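Local coordinates for DUF917 domain-containing protein (Chromobacterium violaceum, PDB 2O3I) that is of unknown function but, as a DUF917-family protein with S-Me-THD-like domains, may be related to the S-methyl thiohydantoin desulfurases, at residues R91-S96 against P153-L158; V170-P175 against S184-Q189. The protein carries 2 engineered substitutions. All coordinates share one frame; numbering follows the deposited sequence.

Contact 1 of 2, residues R91-S96 against P153-L158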
ATOM      1  N   ARG A  91       7.220   3.992  19.547  1.00 28.35           N
ATOM      2  CA  ARG A  91       7.761   4.618  20.746  1.00 31.24           C
ATOM      3  C   ARG A  91       8.313   6.008  20.422  1.00 30.99           C
ATOM      4  O   ARG A  91       8.123   6.957  21.185  1.00 29.68           O
ATOM      5  CB  ARG A  91       8.876   3.753  21.338  1.00 32.62           C
ATOM      6  CG  ARG A  91       9.684   4.451  22.426  1.00 35.78           C
ATOM      7  CD  ARG A  91      10.768   3.544  22.988  1.00 40.10           C
ATOM      8  NE  ARG A  91      10.478   3.172  24.369  1.00 46.20           N
ATOM      9  CZ  ARG A  91      11.158   2.263  25.060  1.00 47.54           C
ATOM     10  NH1 ARG A  91      12.174   1.622  24.499  1.00 48.88           N
ATOM     11  NH2 ARG A  91      10.822   2.000  26.316  1.00 49.86           N
ATOM     12  N   GLN A  92       9.010   6.118  19.295  1.00 30.10           N
ATOM     13  CA  GLN A  92       9.570   7.400  18.887  1.00 30.20           C
ATOM     14  C   GLN A  92       8.447   8.417  18.642  1.00 28.61           C
ATOM     15  O   GLN A  92       8.537   9.580  19.048  1.00 29.01           O
ATOM     16  CB  GLN A  92      10.413   7.231  17.619  1.00 29.40           C
ATOM     17  CG  GLN A  92      11.002   8.541  17.104  1.00 33.85           C
ATOM     18  CD  GLN A  92      11.815   8.362  15.831  1.00 38.20           C
ATOM     19  OE1 GLN A  92      12.944   7.858  15.861  1.00 41.16           O
ATOM     20  NE2 GLN A  92      11.238   8.763  14.700  1.00 38.64           N
ATOM     21  N   ARG A  93       7.383   7.975  17.985  1.00 26.72           N
ATOM     22  CA  ARG A  93       6.269   8.866  17.707  1.00 26.90           C
ATOM     23  C   ARG A  93       5.642   9.338  19.006  1.00 27.01           C
ATOM     24  O   ARG A  93       5.310  10.514  19.147  1.00 27.67           O
ATOM     25  CB  ARG A  93       5.213   8.164  16.848  1.00 27.82           C
ATOM     26  CG  ARG A  93       3.985   9.011  16.599  1.00 29.55           C
ATOM     27  CD  ARG A  93       4.333  10.289  15.846  1.00 32.00           C
ATOM     28  NE  ARG A  93       3.908  10.200  14.455  1.00 38.66           N
ATOM     29  CZ  ARG A  93       4.488   9.435  13.540  1.00 40.57           C
ATOM     30  NH1 ARG A  93       5.537   8.693  13.856  1.00 43.59           N
ATOM     31  NH2 ARG A  93       3.995   9.386  12.312  1.00 44.38           N
ATOM     32  N   LEU A  94       5.478   8.422  19.955  1.00 26.66           N
ATOM     33  CA  LEU A  94       4.889   8.770  21.240  1.00 27.30           C
ATOM     34  C   LEU A  94       5.794   9.749  21.977  1.00 28.89           C
ATOM     35  O   LEU A  94       5.318  10.665  22.647  1.00 28.13           O
ATOM     36  CB  LEU A  94       4.670   7.513  22.082  1.00 25.97           C
ATOM     37  CG  LEU A  94       3.485   6.630  21.667  1.00 28.17           C
ATOM     38  CD1 LEU A  94       3.571   5.296  22.387  1.00 24.11           C
ATOM     39  CD2 LEU A  94       2.158   7.343  21.978  1.00 24.49           C
ATOM     40  N   GLU A  95       7.102   9.557  21.848  1.00 29.42           N
ATOM     41  CA  GLU A  95       8.051  10.446  22.504  1.00 31.08           C
ATOM     42  C   GLU A  95       7.911  11.853  21.917  1.00 32.30           C
ATOM     43  O   GLU A  95       7.958  12.854  22.642  1.00 30.49           O
ATOM     44  CB  GLU A  95       9.481   9.930  22.315  1.00 30.51           C
ATOM     45  N   SER A  96       7.724  11.928  20.603  1.00 32.41           N
ATOM     46  CA  SER A  96       7.589  13.229  19.957  1.00 34.73           C
ATOM     47  C   SER A  96       6.303  13.933  20.395  1.00 34.46           C
ATOM     48  O   SER A  96       6.184  15.147  20.271  1.00 34.81           O
ATOM     49  CB  SER A  96       7.609  13.079  18.432  1.00 33.12           C
ATOM     50  OG  SER A  96       6.352  12.647  17.946  1.00 37.41           O
ATOM     51  N   PRO A 153      -6.778   3.045  14.170  1.00 22.60           N
ATOM     52  CA  PRO A 153      -5.879   1.996  13.677  1.00 22.72           C
ATOM     53  C   PRO A 153      -4.531   2.496  13.173  1.00 23.28           C
ATOM     54  O   PRO A 153      -3.564   1.731  13.119  1.00 22.30           O
ATOM     55  CB  PRO A 153      -6.701   1.337  12.569  1.00 23.25           C
ATOM     56  CG  PRO A 153      -7.464   2.490  12.004  1.00 24.15           C
ATOM     57  CD  PRO A 153      -7.932   3.211  13.264  1.00 23.11           C
ATOM     58  N   THR A 154      -4.468   3.768  12.792  1.00 22.45           N
ATOM     59  CA  THR A 154      -3.225   4.344  12.290  1.00 21.14           C
ATOM     60  C   THR A 154      -2.879   5.564  13.133  1.00 20.94           C
ATOM     61  O   THR A 154      -3.738   6.127  13.799  1.00 18.98           O
ATOM     62  CB  THR A 154      -3.352   4.786  10.821  1.00 18.93           C
ATOM     63  OG1 THR A 154      -4.227   5.914  10.743  1.00 19.54           O
ATOM     64  CG2 THR A 154      -3.910   3.667   9.968  1.00 18.34           C
ATOM     65  N   PRO A 155      -1.614   5.999  13.106  1.00 20.93           N
ATOM     66  CA  PRO A 155      -0.474   5.467  12.360  1.00 21.54           C
ATOM     67  C   PRO A 155      -0.198   3.986  12.584  1.00 24.23           C
ATOM     68  O   PRO A 155      -0.233   3.496  13.717  1.00 23.87           O
ATOM     69  CB  PRO A 155       0.685   6.330  12.847  1.00 21.75           C
ATOM     70  CG  PRO A 155       0.032   7.618  13.208  1.00 19.84           C
ATOM     71  CD  PRO A 155      -1.201   7.146  13.929  1.00 22.00           C
ATOM     72  N   ALA A 156       0.075   3.277  11.491  1.00 23.84           N
ATOM     73  CA  ALA A 156       0.400   1.857  11.556  1.00 24.77           C
ATOM     74  C   ALA A 156       1.853   1.750  11.082  1.00 25.45           C
ATOM     75  O   ALA A 156       2.257   2.444  10.148  1.00 26.56           O
ATOM     76  CB  ALA A 156      -0.512   1.062  10.644  1.00 23.21           C
ATOM     77  N   PHE A 157       2.641   0.899  11.727  1.00 23.01           N
ATOM     78  CA  PHE A 157       4.034   0.769  11.335  1.00 23.63           C
ATOM     79  C   PHE A 157       4.380  -0.653  10.902  1.00 23.79           C
ATOM     80  O   PHE A 157       4.130  -1.607  11.632  1.00 23.41           O
ATOM     81  CB  PHE A 157       4.946   1.188  12.499  1.00 23.69           C
ATOM     82  CG  PHE A 157       4.696   2.591  13.007  1.00 24.78           C
ATOM     83  CD1 PHE A 157       5.115   3.705  12.275  1.00 27.16           C
ATOM     84  CD2 PHE A 157       4.022   2.796  14.204  1.00 24.79           C
ATOM     85  CE1 PHE A 157       4.862   5.011  12.734  1.00 27.90           C
ATOM     86  CE2 PHE A 157       3.762   4.089  14.673  1.00 26.42           C
ATOM     87  CZ  PHE A 157       4.183   5.201  13.934  1.00 26.89           C
ATOM     88  N   LEU A 158       4.931  -0.782   9.696  1.00 24.51           N
ATOM     89  CA  LEU A 158       5.368  -2.067   9.162  1.00 27.35           C
ATOM     90  C   LEU A 158       6.888  -1.982   9.057  1.00 28.24           C
ATOM     91  O   LEU A 158       7.425  -0.991   8.565  1.00 28.23           O
ATOM     92  CB  LEU A 158       4.767  -2.325   7.782  1.00 27.30           C
ATOM     93  CG  LEU A 158       3.284  -2.673   7.741  1.00 28.23           C
ATOM     94  CD1 LEU A 158       2.837  -2.712   6.282  1.00 31.36           C
ATOM     95  CD2 LEU A 158       3.032  -4.010   8.430  1.00 23.25           C
TER
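The guanidinium of Arg93 meets the ring of Phe157 at its rim: NH1 lies near the ring plane, 3.7 Å from CZ and 3.9 Å from CE1 of Phe157, and not over a face, so this is an edge contact. The two planes stand 67° apart. From the guanidinium's side both partners come in obliquely; besides Phe157 there is the Pro155 ring, whose CG is 4.4 Å from Arg93 NH2. CG of Arg93 is anti to the backbone N (chi1 176°), after which the chain bends at chi2 and chi3 and turns its charged end toward the strand. The backbones stay well apart, with 9.3 Å between the CA atoms of Arg93 and Pro155, where a cis peptide precedes the proline. Helix 81-96 thus reaches strand 156-159, which lies between 203-211 and 165-171 in the mixed sheet. The charge is answered by Glu167 on strand 165-171, in a salt bridge to NH2; this probably fixes the guanidinium's turn. Met210 packs on both Pro155 and Phe157. On the helix, Ser96 OG donates to Arg93 O at 2.7 Å, tilted 21° from the carbonyl plane.

Contact 2 of 2, residues V170-P175 against S184-Q189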
ATOM      1  N   VAL A 170      -4.512   6.270   7.678  1.00 23.13           N
ATOM      2  CA  VAL A 170      -5.770   6.206   6.936  1.00 25.07           C
ATOM      3  C   VAL A 170      -6.888   7.030   7.565  1.00 27.46           C
ATOM      4  O   VAL A 170      -7.198   6.893   8.752  1.00 28.83           O
ATOM      5  CB  VAL A 170      -6.288   4.753   6.790  1.00 22.53           C
ATOM      6  CG1 VAL A 170      -7.661   4.755   6.131  1.00 25.28           C
ATOM      7  CG2 VAL A 170      -5.323   3.932   5.953  1.00 22.76           C
ATOM      8  N   ARG A 171      -7.493   7.882   6.744  1.00 29.14           N
ATOM      9  CA  ARG A 171      -8.612   8.717   7.158  1.00 32.64           C
ATOM     10  C   ARG A 171      -9.773   8.396   6.215  1.00 34.55           C
ATOM     11  O   ARG A 171      -9.718   8.676   5.014  1.00 32.18           O
ATOM     12  CB  ARG A 171      -8.244  10.206   7.071  1.00 30.78           C
HETATM   13  N   MSE A 172     -10.813   7.782   6.766  1.00 38.55           N
HETATM   14  CA  MSE A 172     -11.988   7.415   5.990  1.00 43.08           C
HETATM   15  C   MSE A 172     -12.830   8.648   5.701  1.00 45.48           C
HETATM   16  O   MSE A 172     -12.803   9.622   6.453  1.00 44.97           O
HETATM   17  CB  MSE A 172     -12.844   6.411   6.764  1.00 44.55           C
HETATM   18  CG  MSE A 172     -12.186   5.077   7.020  1.00 48.45           C
HETATM   19 SE   MSE A 172     -11.856   4.123   5.383  1.00 56.66          SE
HETATM   20  CE  MSE A 172     -13.648   3.477   5.034  1.00 55.60           C
ATOM     21  N   PRO A 173     -13.576   8.632   4.592  1.00 48.41           N
ATOM     22  CA  PRO A 173     -14.407   9.800   4.299  1.00 51.26           C
ATOM     23  C   PRO A 173     -15.687   9.644   5.127  1.00 53.94           C
ATOM     24  O   PRO A 173     -15.988   8.548   5.605  1.00 51.33           O
ATOM     25  CB  PRO A 173     -14.658   9.668   2.801  1.00 50.48           C
ATOM     26  CG  PRO A 173     -14.762   8.187   2.626  1.00 49.26           C
ATOM     27  CD  PRO A 173     -13.611   7.664   3.480  1.00 49.18           C
ATOM     28  N   PRO A 174     -16.444  10.734   5.323  1.00 57.00           N
ATOM     29  CA  PRO A 174     -17.679  10.620   6.108  1.00 59.44           C
ATOM     30  C   PRO A 174     -18.620   9.541   5.560  1.00 61.11           C
ATOM     31  O   PRO A 174     -18.704   9.336   4.346  1.00 60.40           O
ATOM     32  CB  PRO A 174     -18.280  12.019   6.002  1.00 59.55           C
ATOM     33  CG  PRO A 174     -17.050  12.895   5.938  1.00 59.79           C
ATOM     34  CD  PRO A 174     -16.166  12.137   4.970  1.00 58.11           C
ATOM     35  N   PRO A 175     -19.324   8.822   6.453  1.00 62.75           N
ATOM     36  CA  PRO A 175     -20.254   7.774   6.017  1.00 64.13           C
ATOM     37  C   PRO A 175     -21.328   8.296   5.052  1.00 64.69           C
ATOM     38  O   PRO A 175     -21.907   9.365   5.268  1.00 63.94           O
ATOM     39  CB  PRO A 175     -20.845   7.274   7.334  1.00 63.50           C
ATOM     40  CG  PRO A 175     -19.687   7.411   8.275  1.00 63.40           C
ATOM     41  CD  PRO A 175     -19.141   8.782   7.918  1.00 63.20           C
ATOM     42  N   SER A 184     -10.856  -0.610   9.865  1.00 34.98           N
ATOM     43  CA  SER A 184      -9.891  -1.661  10.175  1.00 34.28           C
ATOM     44  C   SER A 184      -9.652  -2.518   8.939  1.00 33.25           C
ATOM     45  O   SER A 184      -8.506  -2.826   8.590  1.00 32.19           O
ATOM     46  CB  SER A 184     -10.416  -2.546  11.309  1.00 35.95           C
ATOM     47  OG  SER A 184     -10.667  -1.782  12.473  1.00 38.55           O
ATOM     48  N   THR A 185     -10.744  -2.906   8.286  1.00 32.86           N
ATOM     49  CA  THR A 185     -10.673  -3.732   7.085  1.00 33.66           C
ATOM     50  C   THR A 185      -9.849  -3.022   6.012  1.00 32.84           C
ATOM     51  O   THR A 185      -8.969  -3.624   5.394  1.00 32.56           O
ATOM     52  CB  THR A 185     -12.096  -4.035   6.523  1.00 35.57           C
ATOM     53  OG1 THR A 185     -12.840  -4.803   7.480  1.00 38.65           O
ATOM     54  CG2 THR A 185     -12.008  -4.829   5.222  1.00 35.78           C
ATOM     55  N   VAL A 186     -10.134  -1.738   5.801  1.00 31.42           N
ATOM     56  CA  VAL A 186      -9.422  -0.948   4.804  1.00 30.76           C
ATOM     57  C   VAL A 186      -7.926  -0.929   5.103  1.00 30.42           C
ATOM     58  O   VAL A 186      -7.100  -1.148   4.215  1.00 31.54           O
ATOM     59  CB  VAL A 186      -9.944   0.512   4.765  1.00 31.56           C
ATOM     60  CG1 VAL A 186      -9.254   1.278   3.644  1.00 32.62           C
ATOM     61  CG2 VAL A 186     -11.456   0.529   4.567  1.00 32.24           C
ATOM     62  N   VAL A 187      -7.582  -0.664   6.358  1.00 29.13           N
ATOM     63  CA  VAL A 187      -6.185  -0.624   6.760  1.00 28.50           C
ATOM     64  C   VAL A 187      -5.514  -1.960   6.467  1.00 29.04           C
ATOM     65  O   VAL A 187      -4.415  -2.005   5.923  1.00 28.26           O
ATOM     66  CB  VAL A 187      -6.056  -0.289   8.262  1.00 28.79           C
ATOM     67  CG1 VAL A 187      -4.651  -0.613   8.763  1.00 24.61           C
ATOM     68  CG2 VAL A 187      -6.373   1.184   8.479  1.00 23.68           C
ATOM     69  N   GLU A 188      -6.185  -3.049   6.819  1.00 29.11           N
ATOM     70  CA  GLU A 188      -5.633  -4.373   6.584  1.00 31.30           C
ATOM     71  C   GLU A 188      -5.475  -4.633   5.085  1.00 31.51           C
ATOM     72  O   GLU A 188      -4.510  -5.261   4.652  1.00 29.51           O
ATOM     73  CB  GLU A 188      -6.544  -5.428   7.200  1.00 33.30           C
ATOM     74  CG  GLU A 188      -5.991  -6.830   7.145  1.00 35.82           C
ATOM     75  CD  GLU A 188      -6.957  -7.834   7.728  1.00 38.06           C
ATOM     76  OE1 GLU A 188      -8.062  -7.979   7.167  1.00 41.41           O
ATOM     77  OE2 GLU A 188      -6.620  -8.469   8.747  1.00 39.43           O
ATOM     78  N   GLN A 189      -6.431  -4.150   4.302  1.00 33.00           N
ATOM     79  CA  GLN A 189      -6.397  -4.323   2.853  1.00 34.72           C
ATOM     80  C   GLN A 189      -5.204  -3.618   2.231  1.00 33.98           C
ATOM     81  O   GLN A 189      -4.720  -4.015   1.179  1.00 32.57           O
ATOM     82  CB  GLN A 189      -7.680  -3.783   2.226  1.00 34.98           C
ATOM     83  CG  GLN A 189      -8.889  -4.663   2.443  1.00 38.27           C
ATOM     84  CD  GLN A 189     -10.160  -4.024   1.935  1.00 38.72           C
ATOM     85  OE1 GLN A 189     -11.239  -4.603   2.036  1.00 42.69           O
ATOM     86  NE2 GLN A 189     -10.041  -2.822   1.388  1.00 39.49           N
TER
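Val186 and Met172, present as selenomethionine, make the tighter part of this contact, meeting tip to tip. CG2 of Val186 is 3.7 Å from SE and also 3.7 Å from CE of Met172, so one methyl rests against both end atoms. Bends at chi2 (-65°) and chi3 (-78°) fold the Met172 chain over to reach it, although its CB does not point at the helix. One helix residue on, CG2 of Val187 touches CG2 of Val170 at 3.9 Å, the two side chains crossing at a slant where the CA atoms of Val170 and Val187 approach to 6.8 Å. No hydrogen bond joins the segments, and the 160 Å² buried between them is apolar contact. The other side is loose: past Met172 the run Pro173-Pro175 draws away from the helix, with Pro174 and Pro175 exposed. Gly163 of the second subunit packs on Pro173, its Leu164 and Gln199 close over Met172 and Val186, and Val170 and Arg171 continue the sheet into it as an antiparallel ladder. Strand 165-171, helix 183-194 and strand 203-211, parallel to the first with 156-159 between them, form a beta-alpha-beta crossover, and these residues pack its helix against its first strand.

Both contacts pack a helix on neighbouring antiparallel strands of one sheet: contact 1 sets helix 81-96 against strand 156-159, and contact 2 sets helix 183-194 against the end of strand 165-171. Their centres lie about 17 Å apart, and they meet through Thr154 and Pro153. Thr154 OG1 is 3.1 Å from Val170 N in a probable hydrogen bond; Thr154 CG2 packs on Val187 CG2 at 3.8 Å and Pro153 CG on Val187 CG2 at 3.9 Å. Their chemistry differs with place. Contact 1 is partly buried and rests on a charged group whose ionic partner, Glu167, lies outside its segments. Contact 2 is buried, apolar and part of the subunit interface, whereas no second chain touches contact 1.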